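Side-chain contact in orotidine 5'-phosphate decarboxylase (Sulfolobus solfataricus, PDB 4DBD), which probably catalyses the decarboxylation of orotidine 5'-monophosphate to UMP, the last step of de novo UMP biosynthesis: residues K20-E23 with N24-G28. Sequence-based numbering, arbitrary orientation.
Sequences KEME and NELYG
In both Met22 and Leu26 CG stands anti to the residue's own carbonyl carbon (chi1 -73° in Leu26), and Leu26 turns its CD1 branch back onto the stem of Met22. The touch is apolar and close, Leu26 CD1 lying 3.7 Å from Met22 CB, while the extended thioether chain of Met22 beyond CB stays farther from that methyl. The backbone turn that makes this possible is closed by Glu25 N, which donates to Met22 O at 2.6 Å. Its N-H...O angle is 153°, but the donor sits 48° above the carbonyl plane, off the lone-pair direction, although the bond is short. Leu26 N comes within 2.9 Å of the same Met22 O at an angle too poor for a second bond. On another side of the turn, Lys20 NZ forms a salt bridge with Glu23 OE2 at 2.6 Å, reaching the syn side of the carboxylate. Glu23 OE2 also accepts from the backbone N of Asp52, which helps fix the carboxylate. An alanine in place of Glu23 would probably leave the ammonium of Lys20 without its carboxylate mate and the amide of Asp52 without this acceptor. Glu25 sends its carboxylate to Arg201, a salt bridge that ties the turn to helix 196-210. Between helix 16-22 and strand 28-32 of the TIM barrel, this alpha-to-beta connection buries Met22 and Leu26 together against Leu200 of helix 196-210 and Leu8 of strand 6-10.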
loop_
_atom_site.group_PDB
_atom_site.type_symbol
_atom_site.label_atom_id
_atom_site.label_comp_id
_atom_site.label_asym_id
_atom_site.label_seq_id
_atom_site.Cartn_x
_atom_site.Cartn_y
_atom_site.Cartn_z
ATOM N N LYS A 20 12.514 18.128 -16.944
ATOM C CA LYS A 20 12.139 19.456 -17.434
ATOM C C LYS A 20 11.771 19.473 -18.918
ATOM O O LYS A 20 10.921 20.261 -19.337
ATOM C CB LYS A 20 13.225 20.492 -17.121
ATOM C CG LYS A 20 13.321 20.851 -15.647
ATOM C CD LYS A 20 12.018 21.455 -15.133
ATOM C CE LYS A 20 11.727 22.806 -15.774
ATOM N NZ LYS A 20 10.480 23.437 -15.243
ATOM N N GLU A 21 12.401 18.608 -19.711
ATOM C CA GLU A 21 12.016 18.454 -21.113
ATOM C C GLU A 21 10.700 17.708 -21.230
ATOM O O GLU A 21 9.851 18.039 -22.066
ATOM C CB GLU A 21 13.090 17.706 -21.904
ATOM C CG GLU A 21 14.296 18.556 -22.281
ATOM C CD GLU A 21 13.912 19.842 -23.002
ATOM O OE1 GLU A 21 13.407 19.770 -24.145
ATOM O OE2 GLU A 21 14.111 20.931 -22.418
ATOM N N MET A 22 10.538 16.692 -20.391
ATOM C CA MET A 22 9.323 15.889 -20.407
ATOM C C MET A 22 8.125 16.696 -19.942
ATOM O O MET A 22 7.003 16.439 -20.364
ATOM C CB MET A 22 9.494 14.656 -19.523
ATOM C CG MET A 22 10.636 13.748 -19.932
ATOM S SD MET A 22 10.558 12.209 -18.990
ATOM C CE MET A 22 11.479 11.107 -20.063
ATOM N N GLU A 23 8.368 17.685 -19.083
ATOM C CA GLU A 23 7.288 18.411 -18.424
ATOM C C GLU A 23 6.154 18.832 -19.369
ATOM O O GLU A 23 4.972 18.684 -19.031
ATOM C CB GLU A 23 7.837 19.616 -17.643
ATOM C CG GLU A 23 7.704 20.961 -18.353
ATOM C CD GLU A 23 8.356 22.093 -17.580
ATOM O OE1 GLU A 23 8.566 23.179 -18.167
ATOM O OE2 GLU A 23 8.666 21.886 -16.385
ATOM N N ASN A 24 6.506 19.346 -20.546
ATOM C CA ASN A 24 5.497 19.818 -21.487
ATOM C C ASN A 24 5.116 18.742 -22.499
ATOM O O ASN A 24 4.422 19.012 -23.484
ATOM C CB ASN A 24 5.974 21.084 -22.204
ATOM C CG ASN A 24 7.187 20.837 -23.070
ATOM O OD1 ASN A 24 7.963 19.916 -22.820
ATOM N ND2 ASN A 24 7.360 21.660 -24.097
ATOM N N GLU A 25 5.578 17.521 -22.247
ATOM C CA GLU A 25 5.222 16.376 -23.077
ATOM C C GLU A 25 4.755 15.201 -22.227
ATOM O O GLU A 25 4.826 14.042 -22.648
ATOM C CB GLU A 25 6.388 15.986 -23.966
ATOM C CG GLU A 25 6.621 17.008 -25.046
ATOM C CD GLU A 25 8.014 16.945 -25.605
ATOM O OE1 GLU A 25 8.239 16.133 -26.527
ATOM O OE2 GLU A 25 8.880 17.708 -25.121
ATOM N N LEU A 26 4.281 15.531 -21.029
ATOM C CA LEU A 26 3.609 14.590 -20.148
ATOM C C LEU A 26 2.353 15.268 -19.669
ATOM O O LEU A 26 2.316 16.498 -19.567
ATOM C CB LEU A 26 4.468 14.275 -18.923
ATOM C CG LEU A 26 5.695 13.387 -19.097
ATOM C CD1 LEU A 26 6.485 13.310 -17.804
ATOM C CD2 LEU A 26 5.264 12.003 -19.540
ATOM N N TYR A 27 1.320 14.490 -19.370
ATOM C CA TYR A 27 0.203 15.040 -18.620
ATOM C C TYR A 27 0.555 15.104 -17.138
ATOM O O TYR A 27 0.217 16.068 -16.442
ATOM C CB TYR A 27 -1.054 14.208 -18.803
ATOM C CG TYR A 27 -2.128 14.600 -17.826
ATOM C CD1 TYR A 27 -2.926 15.714 -18.052
ATOM C CD2 TYR A 27 -2.336 13.870 -16.666
ATOM C CE1 TYR A 27 -3.908 16.081 -17.159
ATOM C CE2 TYR A 27 -3.321 14.233 -15.762
ATOM C CZ TYR A 27 -4.101 15.339 -16.016
ATOM O OH TYR A 27 -5.081 15.706 -15.130
ATOM N N GLY A 28 1.231 14.065 -16.659
ATOM C CA GLY A 28 1.550 13.961 -15.251
ATOM C C GLY A 28 2.718 13.035 -14.990
ATOM O O GLY A 28 3.258 12.384 -15.901
#